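Arylesterase (PDB 5L2P) hydrolyses a broad range of aromatic esters, p-nitrophenyl fatty acid esters and aryl dialkyl phosphates such as paraoxon. Local coordinates at residues D95-C107 against S290-K302. Sequence-based numbering, arbitrary orientation.
Sequences DAISRILSNSCEC and SRQVTVMIGALLK
Two helices lying side by side on one face of the alpha/beta-hydrolase sheet meet here, and Leu-101 is the knob that joins them, its side chain set among Thr-294, Ile-297, Gly-298 and Leu-301. The axes of 95-105 and 290-302 approach to 7.8 Å and run roughly the same way, at 36°. Leu-101 CG lies opposite the backbone N (chi1 -176°) and chi2 of 64° then turns CD1 to Ile-297 CG2, 4.1 Å away; Phe-153, on the strand leading into the probable nucleophile elbow at Ser-156, the inferred active-site serine, touches both side chains. Thr-294 CG2 packs on Leu-101 CB at 3.8 Å and also meets Ile-100 CG2, while its OG1 bonds back to Ser-290 O. One turn on from Leu-101, Cys-105 CA comes to 4.4 Å from Gly-298 CA, the nearest CA pair of the two segments. Gly-298, with no side chain of its own, lies with its CA 3.8 Å from Ser-104 CB. Cys-105 SG touches Gly-298 CA and Leu-301 CD1, both at 3.7 Å. Ser-104 OG lies 3.5 Å from Val-295 CG2 while hydrogen-bonding back to Ile-100 O. Toward the N-terminal ends of the two segments, Ile-100 CD1 sits over one face of the Arg-291 guanidinium, near its rim, and Asp-45 pairs with that group's NH2. At the other end an extended Lys-302 brings NZ 3.0 Å from Glu-106 OE2 in a salt bridge, meeting it from above the carboxylate plane, while OE1 bonds to Thr-73 OG1. A methionine in place of Lys-302 would probably leave the charge of OE2 without its mate.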
# COMPACT_ATOMS: atom_id res chain seq x y z
N ASP A 95 -30.90 13.27 5.95
CA ASP A 95 -31.53 14.60 5.82
C ASP A 95 -30.51 15.73 5.98
O ASP A 95 -30.52 16.69 5.22
CB ASP A 95 -32.65 14.71 6.84
CG ASP A 95 -33.41 16.04 6.74
OD1 ASP A 95 -34.32 16.18 5.90
OD2 ASP A 95 -33.10 16.96 7.52
N ALA A 96 -29.65 15.61 6.98
CA ALA A 96 -28.61 16.62 7.27
C ALA A 96 -27.61 16.78 6.12
O ALA A 96 -27.15 17.91 5.86
CB ALA A 96 -27.86 16.28 8.57
N ILE A 97 -27.30 15.67 5.44
CA ILE A 97 -26.46 15.72 4.26
C ILE A 97 -27.13 16.48 3.12
O ILE A 97 -26.48 17.31 2.46
CB ILE A 97 -26.02 14.35 3.76
CG1 ILE A 97 -25.28 13.58 4.88
CG2 ILE A 97 -25.08 14.49 2.56
CD1 ILE A 97 -24.13 14.32 5.56
N SER A 98 -28.42 16.19 2.90
CA SER A 98 -29.16 16.81 1.82
C SER A 98 -29.23 18.31 1.98
O SER A 98 -29.16 19.03 1.00
CB SER A 98 -30.57 16.25 1.74
OG SER A 98 -30.59 14.83 1.68
N ARG A 99 -29.40 18.76 3.22
CA ARG A 99 -29.48 20.19 3.54
C ARG A 99 -28.16 20.91 3.26
O ARG A 99 -28.16 21.96 2.64
CB ARG A 99 -29.84 20.42 5.02
CG ARG A 99 -31.25 20.06 5.35
CD ARG A 99 -31.43 19.69 6.83
NE ARG A 99 -32.83 19.65 7.18
CZ ARG A 99 -33.58 20.73 7.36
NH1 ARG A 99 -33.07 21.93 7.29
NH2 ARG A 99 -34.86 20.61 7.66
N ILE A 100 -27.06 20.36 3.76
CA ILE A 100 -25.74 20.93 3.50
C ILE A 100 -25.43 20.90 2.00
O ILE A 100 -24.85 21.85 1.45
CB ILE A 100 -24.64 20.20 4.25
CG1 ILE A 100 -24.82 20.35 5.76
CG2 ILE A 100 -23.26 20.74 3.88
CD1 ILE A 100 -24.05 19.31 6.56
N LEU A 101 -25.84 19.83 1.32
CA LEU A 101 -25.53 19.68 -0.10
C LEU A 101 -26.26 20.70 -0.94
O LEU A 101 -25.66 21.33 -1.85
CB LEU A 101 -25.85 18.25 -0.58
CG LEU A 101 -25.49 17.92 -2.04
CD1 LEU A 101 -24.00 17.98 -2.33
CD2 LEU A 101 -26.06 16.56 -2.34
N SER A 102 -27.53 20.87 -0.63
CA SER A 102 -28.39 21.86 -1.27
C SER A 102 -27.84 23.29 -1.13
O SER A 102 -27.80 24.04 -2.09
CB SER A 102 -29.81 21.78 -0.67
OG SER A 102 -30.71 22.68 -1.32
N ASN A 103 -27.42 23.65 0.08
CA ASN A 103 -26.92 24.99 0.34
C ASN A 103 -25.59 25.24 -0.33
O ASN A 103 -25.34 26.33 -0.80
CB ASN A 103 -26.80 25.22 1.85
CG ASN A 103 -28.15 25.35 2.54
OD1 ASN A 103 -29.15 25.69 1.91
ND2 ASN A 103 -28.19 25.09 3.84
N SER A 104 -24.74 24.21 -0.38
CA SER A 104 -23.42 24.32 -1.00
C SER A 104 -23.54 24.39 -2.52
O SER A 104 -22.88 25.19 -3.16
CB SER A 104 -22.58 23.10 -0.67
OG SER A 104 -22.33 23.02 0.71
N CYS A 105 -24.39 23.53 -3.08
CA CYS A 105 -24.70 23.56 -4.51
C CYS A 105 -25.47 24.81 -4.92
O CYS A 105 -25.39 25.23 -6.07
CB CYS A 105 -25.56 22.36 -4.89
SG CYS A 105 -24.66 20.80 -4.84
N GLU A 106 -26.25 25.35 -3.98
CA GLU A 106 -27.17 26.45 -4.23
C GLU A 106 -28.18 26.06 -5.29
O GLU A 106 -28.49 26.82 -6.23
CB GLU A 106 -26.41 27.73 -4.60
CG GLU A 106 -25.55 28.23 -3.45
CD GLU A 106 -24.62 29.37 -3.85
OE1 GLU A 106 -25.00 30.17 -4.74
OE2 GLU A 106 -23.50 29.43 -3.26
N CYS A 107 -28.69 24.84 -5.12
CA CYS A 107 -29.64 24.28 -6.06
C CYS A 107 -30.55 23.30 -5.38
O CYS A 107 -30.34 22.92 -4.25
CB CYS A 107 -28.89 23.59 -7.21
SG CYS A 107 -28.32 21.92 -6.81
N SER A 290 -17.45 15.00 7.64
CA SER A 290 -18.64 14.71 6.86
C SER A 290 -19.19 15.99 6.22
O SER A 290 -19.62 16.01 5.07
CB SER A 290 -19.69 14.06 7.75
OG SER A 290 -20.86 13.82 6.99
N ARG A 291 -19.14 17.06 6.98
CA ARG A 291 -19.58 18.34 6.48
C ARG A 291 -18.66 18.88 5.37
O ARG A 291 -19.11 19.33 4.32
CB ARG A 291 -19.68 19.37 7.63
CG ARG A 291 -20.07 20.74 7.17
CD ARG A 291 -20.05 21.69 8.32
NE ARG A 291 -21.18 21.41 9.20
CZ ARG A 291 -22.43 21.86 8.99
NH1 ARG A 291 -22.73 22.59 7.92
NH2 ARG A 291 -23.39 21.55 9.86
N GLN A 292 -17.36 18.84 5.65
CA GLN A 292 -16.34 19.34 4.72
C GLN A 292 -16.37 18.64 3.38
O GLN A 292 -16.30 19.31 2.34
CB GLN A 292 -14.95 19.20 5.33
CG GLN A 292 -14.69 20.23 6.43
CD GLN A 292 -13.34 20.09 7.04
OE1 GLN A 292 -12.94 18.99 7.48
NE2 GLN A 292 -12.61 21.19 7.08
N VAL A 293 -16.54 17.33 3.40
CA VAL A 293 -16.67 16.57 2.15
C VAL A 293 -17.87 17.00 1.35
O VAL A 293 -17.77 17.17 0.11
CB VAL A 293 -16.66 15.04 2.40
CG1 VAL A 293 -17.00 14.24 1.17
CG2 VAL A 293 -15.30 14.59 2.93
N THR A 294 -19.02 17.16 2.04
CA THR A 294 -20.29 17.59 1.37
C THR A 294 -20.15 18.99 0.76
O THR A 294 -20.64 19.25 -0.33
CB THR A 294 -21.50 17.56 2.34
OG1 THR A 294 -21.50 16.33 3.06
CG2 THR A 294 -22.78 17.64 1.59
N VAL A 295 -19.50 19.88 1.50
CA VAL A 295 -19.26 21.25 1.02
C VAL A 295 -18.32 21.28 -0.20
O VAL A 295 -18.57 22.03 -1.15
CB VAL A 295 -18.70 22.14 2.15
CG1 VAL A 295 -18.09 23.43 1.65
CG2 VAL A 295 -19.80 22.46 3.13
N MET A 296 -17.26 20.48 -0.15
CA MET A 296 -16.33 20.34 -1.32
C MET A 296 -17.07 19.87 -2.58
O MET A 296 -16.92 20.42 -3.68
CB MET A 296 -15.19 19.36 -1.01
CG MET A 296 -14.21 19.92 -0.02
SD MET A 296 -12.72 18.95 0.20
CE MET A 296 -13.38 17.47 0.90
N ILE A 297 -17.87 18.82 -2.39
CA ILE A 297 -18.63 18.25 -3.49
C ILE A 297 -19.58 19.29 -4.04
O ILE A 297 -19.72 19.39 -5.25
CB ILE A 297 -19.38 17.00 -3.04
CG1 ILE A 297 -18.39 15.83 -2.87
CG2 ILE A 297 -20.48 16.62 -4.02
CD1 ILE A 297 -18.98 14.62 -2.11
N GLY A 298 -20.27 20.03 -3.16
CA GLY A 298 -21.21 21.08 -3.57
C GLY A 298 -20.55 22.17 -4.41
O GLY A 298 -21.11 22.62 -5.41
N ALA A 299 -19.36 22.59 -3.99
CA ALA A 299 -18.60 23.58 -4.74
C ALA A 299 -18.27 23.11 -6.18
O ALA A 299 -18.33 23.90 -7.12
CB ALA A 299 -17.31 23.91 -4.01
N LEU A 300 -17.94 21.84 -6.33
CA LEU A 300 -17.66 21.27 -7.64
C LEU A 300 -18.89 21.11 -8.49
O LEU A 300 -18.85 21.41 -9.67
CB LEU A 300 -16.97 19.91 -7.49
CG LEU A 300 -15.55 19.97 -6.89
CD1 LEU A 300 -15.04 18.56 -6.66
CD2 LEU A 300 -14.62 20.77 -7.79
N LEU A 301 -19.98 20.64 -7.90
CA LEU A 301 -21.28 20.58 -8.62
C LEU A 301 -21.78 21.94 -9.04
O LEU A 301 -22.24 22.13 -10.18
CB LEU A 301 -22.33 19.90 -7.78
CG LEU A 301 -22.13 18.40 -7.57
CD1 LEU A 301 -23.15 17.89 -6.58
CD2 LEU A 301 -22.25 17.61 -8.88
N LYS A 302 -21.69 22.89 -8.13
CA LYS A 302 -22.07 24.29 -8.42
C LYS A 302 -21.27 24.80 -9.62
O LYS A 302 -21.79 25.46 -10.49
CB LYS A 302 -21.78 25.14 -7.20
CG LYS A 302 -22.03 26.62 -7.38
CD LYS A 302 -21.58 27.34 -6.13
CE LYS A 302 -21.56 28.83 -6.31
NZ LYS A 302 -21.13 29.49 -5.05